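PDB 3EQZ: response regulator from Colwellia psychrerythraea, which belongs to the CheY-like receiver domains, the signalling modules of two-component response regulators. Local coordinates for residues 16-28 and 110-123. Numbering follows the deposited sequence.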
loop_
_atom_site.group_PDB
_atom_site.type_symbol
_atom_site.label_atom_id
_atom_site.label_comp_id
_atom_site.label_asym_id
_atom_site.label_seq_id
_atom_site.Cartn_x
_atom_site.Cartn_y
_atom_site.Cartn_z
ATOM N N CYS B 16 12.372 3.777 -24.014
ATOM C CA CYS B 16 11.385 4.059 -25.041
ATOM C C CYS B 16 11.530 3.245 -26.343
ATOM O O CYS B 16 10.557 2.691 -26.902
ATOM C CB CYS B 16 11.437 5.549 -25.381
ATOM S SG CYS B 16 9.935 6.098 -26.212
ATOM N N ASN B 17 12.757 3.239 -26.865
ATOM C CA ASN B 17 13.088 2.492 -28.069
ATOM C C ASN B 17 12.922 0.975 -27.855
ATOM O O ASN B 17 12.446 0.236 -28.771
ATOM C CB ASN B 17 14.543 2.765 -28.466
ATOM C CG ASN B 17 15.003 1.841 -29.542
ATOM O OD1 ASN B 17 15.805 0.912 -29.304
ATOM N ND2 ASN B 17 14.427 2.019 -30.739
ATOM N N LEU B 18 13.305 0.505 -26.665
ATOM C CA LEU B 18 13.102 -0.902 -26.344
ATOM C C LEU B 18 11.624 -1.284 -26.407
ATOM O O LEU B 18 11.266 -2.255 -27.074
ATOM C CB LEU B 18 13.696 -1.263 -24.989
ATOM C CG LEU B 18 13.267 -2.649 -24.486
ATOM C CD1 LEU B 18 13.937 -3.809 -25.242
ATOM C CD2 LEU B 18 13.554 -2.732 -22.986
ATOM N N LEU B 19 10.750 -0.484 -25.771
ATOM C CA LEU B 19 9.294 -0.735 -25.838
ATOM C C LEU B 19 8.842 -0.740 -27.281
ATOM O O LEU B 19 8.076 -1.609 -27.735
ATOM C CB LEU B 19 8.488 0.322 -25.058
ATOM C CG LEU B 19 8.647 0.255 -23.535
ATOM C CD1 LEU B 19 7.998 1.476 -22.800
ATOM C CD2 LEU B 19 8.091 -1.103 -22.966
ATOM N N LYS B 20 9.261 0.283 -28.002
ATOM C CA LYS B 20 8.876 0.354 -29.414
ATOM C C LYS B 20 9.278 -0.888 -30.240
ATOM O O LYS B 20 8.531 -1.338 -31.093
ATOM C CB LYS B 20 9.429 1.611 -30.101
ATOM C CG LYS B 20 8.819 1.756 -31.504
ATOM C CD LYS B 20 9.079 3.131 -32.136
ATOM C CE LYS B 20 8.110 3.335 -33.265
ATOM N NZ LYS B 20 8.427 4.561 -34.085
ATOM N N THR B 21 10.464 -1.423 -30.014
ATOM C CA THR B 21 10.853 -2.596 -30.773
ATOM C C THR B 21 10.050 -3.841 -30.367
ATOM O O THR B 21 9.829 -4.724 -31.183
ATOM C CB THR B 21 12.372 -2.866 -30.694
ATOM O OG1 THR B 21 12.741 -3.163 -29.338
ATOM C CG2 THR B 21 13.177 -1.647 -31.190
ATOM N N ILE B 22 9.565 -3.892 -29.134
ATOM C CA ILE B 22 8.747 -5.002 -28.703
ATOM C C ILE B 22 7.319 -4.892 -29.238
ATOM O O ILE B 22 6.704 -5.878 -29.574
ATOM C CB ILE B 22 8.736 -5.117 -27.137
ATOM C CG1 ILE B 22 10.058 -5.681 -26.656
ATOM C CG2 ILE B 22 7.605 -6.050 -26.652
ATOM C CD1 ILE B 22 10.415 -5.234 -25.270
ATOM N N VAL B 23 6.788 -3.675 -29.333
ATOM C CA VAL B 23 5.407 -3.496 -29.761
ATOM C C VAL B 23 5.230 -3.577 -31.278
ATOM O O VAL B 23 4.187 -4.021 -31.784
ATOM C CB VAL B 23 4.834 -2.106 -29.285
ATOM C CG1 VAL B 23 3.477 -1.835 -29.933
ATOM C CG2 VAL B 23 4.761 -1.998 -27.723
ATOM N N GLU B 24 6.202 -3.079 -32.016
ATOM C CA GLU B 24 5.917 -2.865 -33.420
ATOM C C GLU B 24 5.633 -4.163 -34.205
ATOM O O GLU B 24 4.788 -4.176 -35.084
ATOM C CB GLU B 24 7.054 -2.085 -34.079
ATOM C CG GLU B 24 6.648 -1.478 -35.412
ATOM C CD GLU B 24 7.599 -0.346 -35.861
ATOM O OE1 GLU B 24 8.711 -0.251 -35.297
ATOM O OE2 GLU B 24 7.227 0.451 -36.756
ATOM N N PRO B 25 6.342 -5.269 -33.899
ATOM C CA PRO B 25 5.992 -6.483 -34.668
ATOM C C PRO B 25 4.576 -6.941 -34.396
ATOM O O PRO B 25 4.016 -7.728 -35.171
ATOM C CB PRO B 25 6.994 -7.540 -34.136
ATOM C CG PRO B 25 8.221 -6.734 -33.805
ATOM C CD PRO B 25 7.599 -5.443 -33.150
ATOM N N ILE B 26 3.980 -6.471 -33.306
ATOM C CA ILE B 26 2.670 -6.963 -32.923
ATOM C C ILE B 26 1.587 -5.947 -33.275
ATOM O O ILE B 26 0.552 -6.316 -33.804
ATOM C CB ILE B 26 2.607 -7.316 -31.383
ATOM C CG1 ILE B 26 3.714 -8.335 -31.051
ATOM C CG2 ILE B 26 1.211 -7.811 -31.025
ATOM C CD1 ILE B 26 4.097 -8.524 -29.586
ATOM N N PHE B 27 1.808 -4.672 -32.941
ATOM C CA PHE B 27 0.853 -3.625 -33.289
ATOM C C PHE B 27 1.613 -2.638 -34.152
ATOM O O PHE B 27 2.347 -1.801 -33.632
ATOM C CB PHE B 27 0.349 -2.856 -32.035
ATOM C CG PHE B 27 -0.582 -3.636 -31.147
ATOM C CD1 PHE B 27 -1.955 -3.490 -31.259
ATOM C CD2 PHE B 27 -0.075 -4.516 -30.190
ATOM C CE1 PHE B 27 -2.833 -4.220 -30.436
ATOM C CE2 PHE B 27 -0.954 -5.245 -29.347
ATOM C CZ PHE B 27 -2.336 -5.103 -29.474
ATOM N N GLY B 28 1.438 -2.699 -35.461
ATOM C CA GLY B 28 2.284 -1.916 -36.336
ATOM C C GLY B 28 2.083 -0.427 -36.194
ATOM O O GLY B 28 3.007 0.322 -36.440
ATOM N N ILE B 110 12.296 -4.265 -17.651
ATOM C CA ILE B 110 11.186 -4.938 -18.239
ATOM C C ILE B 110 11.521 -6.391 -18.589
ATOM O O ILE B 110 12.592 -6.656 -19.105
ATOM C CB ILE B 110 10.807 -4.125 -19.511
ATOM C CG1 ILE B 110 9.318 -4.183 -19.747
ATOM C CG2 ILE B 110 11.635 -4.538 -20.673
ATOM C CD1 ILE B 110 8.679 -2.907 -19.255
ATOM N N ASN B 111 10.615 -7.318 -18.293
ATOM C CA ASN B 111 10.745 -8.693 -18.790
ATOM C C ASN B 111 10.137 -8.724 -20.190
ATOM O O ASN B 111 8.921 -8.659 -20.367
ATOM C CB ASN B 111 10.085 -9.716 -17.837
ATOM C CG ASN B 111 10.262 -11.139 -18.325
ATOM O OD1 ASN B 111 10.079 -11.420 -19.491
ATOM N ND2 ASN B 111 10.638 -12.032 -17.441
ATOM N N THR B 112 10.979 -8.745 -21.200
ATOM C CA THR B 112 10.474 -8.557 -22.559
ATOM C C THR B 112 9.671 -9.775 -23.005
ATOM O O THR B 112 8.728 -9.656 -23.786
ATOM C CB THR B 112 11.638 -8.317 -23.555
ATOM O OG1 THR B 112 12.492 -9.453 -23.484
ATOM C CG2 THR B 112 12.470 -7.091 -23.145
ATOM N N GLU B 113 10.035 -10.953 -22.494
ATOM C CA GLU B 113 9.237 -12.153 -22.767
ATOM C C GLU B 113 7.794 -11.955 -22.298
ATOM O O GLU B 113 6.854 -12.201 -23.069
ATOM C CB GLU B 113 9.870 -13.419 -22.112
ATOM C CG GLU B 113 9.153 -14.744 -22.370
ATOM C CD GLU B 113 9.780 -15.975 -21.625
ATOM O OE1 GLU B 113 10.616 -15.814 -20.710
ATOM O OE2 GLU B 113 9.417 -17.118 -21.978
ATOM N N VAL B 114 7.609 -11.560 -21.035
ATOM C CA VAL B 114 6.229 -11.377 -20.510
ATOM C C VAL B 114 5.474 -10.295 -21.295
ATOM O O VAL B 114 4.300 -10.460 -21.606
ATOM C CB VAL B 114 6.195 -11.019 -18.978
ATOM C CG1 VAL B 114 4.806 -10.590 -18.538
ATOM C CG2 VAL B 114 6.646 -12.182 -18.140
ATOM N N LEU B 115 6.149 -9.199 -21.641
ATOM C CA LEU B 115 5.485 -8.106 -22.356
ATOM C C LEU B 115 5.058 -8.555 -23.778
ATOM O O LEU B 115 3.983 -8.259 -24.255
ATOM C CB LEU B 115 6.411 -6.873 -22.424
ATOM C CG LEU B 115 5.783 -5.683 -23.170
ATOM C CD1 LEU B 115 4.422 -5.233 -22.643
ATOM C CD2 LEU B 115 6.733 -4.462 -23.171
ATOM N N THR B 116 5.927 -9.277 -24.443
ATOM C CA THR B 116 5.631 -9.789 -25.804
ATOM C C THR B 116 4.438 -10.742 -25.767
ATOM O O THR B 116 3.488 -10.641 -26.565
ATOM C CB THR B 116 6.865 -10.524 -26.359
ATOM O OG1 THR B 116 7.937 -9.586 -26.459
ATOM C CG2 THR B 116 6.557 -11.088 -27.773
ATOM N N CYS B 117 4.482 -11.632 -24.782
ATOM C CA CYS B 117 3.400 -12.569 -24.549
ATOM C C CYS B 117 2.040 -11.854 -24.247
ATOM O O CYS B 117 0.999 -12.122 -24.894
ATOM C CB CYS B 117 3.820 -13.504 -23.420
ATOM S SG CYS B 117 2.666 -14.843 -23.181
ATOM N N PHE B 118 2.060 -10.881 -23.329
ATOM C CA PHE B 118 0.861 -10.095 -23.050
ATOM C C PHE B 118 0.295 -9.327 -24.270
ATOM O O PHE B 118 -0.911 -9.347 -24.545
ATOM C CB PHE B 118 1.092 -9.126 -21.877
ATOM C CG PHE B 118 -0.115 -8.271 -21.584
ATOM C CD1 PHE B 118 -1.280 -8.838 -21.076
ATOM C CD2 PHE B 118 -0.101 -6.912 -21.850
ATOM C CE1 PHE B 118 -2.421 -8.054 -20.841
ATOM C CE2 PHE B 118 -1.218 -6.129 -21.615
ATOM C CZ PHE B 118 -2.373 -6.691 -21.088
ATOM N N LEU B 119 1.149 -8.595 -24.981
ATOM C CA LEU B 119 0.650 -7.855 -26.143
ATOM C C LEU B 119 0.133 -8.817 -27.230
ATOM O O LEU B 119 -0.833 -8.531 -27.920
ATOM C CB LEU B 119 1.739 -6.966 -26.710
ATOM C CG LEU B 119 2.232 -5.810 -25.790
ATOM C CD1 LEU B 119 3.403 -5.093 -26.409
ATOM C CD2 LEU B 119 1.095 -4.835 -25.537
ATOM N N THR B 120 0.782 -9.954 -27.396
ATOM C CA THR B 120 0.240 -10.978 -28.281
ATOM C C THR B 120 -1.180 -11.388 -27.877
ATOM O O THR B 120 -2.092 -11.328 -28.716
ATOM C CB THR B 120 1.196 -12.172 -28.387
ATOM O OG1 THR B 120 2.457 -11.686 -28.866
ATOM C CG2 THR B 120 0.667 -13.288 -29.352
ATOM N N SER B 121 -1.419 -11.756 -26.612
ATOM C CA SER B 121 -2.814 -12.105 -26.270
ATOM C C SER B 121 -3.764 -10.899 -26.444
ATOM O O SER B 121 -4.939 -11.057 -26.831
ATOM C CB SER B 121 -2.943 -12.668 -24.853
ATOM O OG SER B 121 -2.653 -11.653 -23.899
ATOM N N LEU B 122 -3.254 -9.699 -26.168
ATOM C CA LEU B 122 -4.074 -8.491 -26.242
ATOM C C LEU B 122 -4.561 -8.300 -27.680
ATOM O O LEU B 122 -5.752 -8.023 -27.934
ATOM C CB LEU B 122 -3.299 -7.266 -25.712
ATOM C CG LEU B 122 -4.071 -5.943 -25.629
ATOM C CD1 LEU B 122 -5.314 -6.097 -24.779
ATOM C CD2 LEU B 122 -3.188 -4.754 -25.108
ATOM N N SER B 123 -3.635 -8.499 -28.613
ATOM C CA SER B 123 -3.908 -8.428 -30.037
ATOM C C SER B 123 -4.939 -9.475 -30.469
ATOM O O SER B 123 -5.876 -9.173 -31.169
ATOM C CB SER B 123 -2.625 -8.712 -30.778
ATOM O OG SER B 123 -2.760 -8.476 -32.150
#
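I22 is a knob of helix 16-23 set into a hole on helix 112-123, its side chain seated among T112, L115, T116 and L119. The two branches of I22 divide the work. CG1 lies beside the backbone N (chi1 -75°) and carries CD1 out across T112, whose methyl CG2 it meets at 3.5 Å, a tight carbon pair. CG2, anti to that N, turns instead into the angle between L115 CD2 and T116 OG1. T116 OG1 is already engaged, donating to T112 O at 2.8 Å, and T120 OG1 does the same to T116 O; in each case the backbone N of the same threonine reaches the carbonyl from the opposite face. With their hydroxyls folded back onto their own helix, the threonines can pack against isoleucines: I26 CD1 rests 3.6 Å from T120 OG1, while I26 CG2 lies against S123 CB.

Leucine and valine methyls fill the side nearer the sheet, L19 CD2 meeting L115 CD2 at 3.6 Å with the side chains roughly perpendicular, and V23 CG2 touching L119 CD1 in a similar crossing. Further along, F27 brings CZ to 3.7 Å from S123 CA, with the carbonyl carbon of L122 at the ring edge. The axes cross at -45° and approach to 10.3 Å.

This pairing of first and last helices on one face of the parallel sheet belongs to the receiver fold: L19 and F27 also pack on strand 6-9, V23 on strand 30-33, and L115 and L122 on edge strand 101-107, while V114 and C117 face a second subunit.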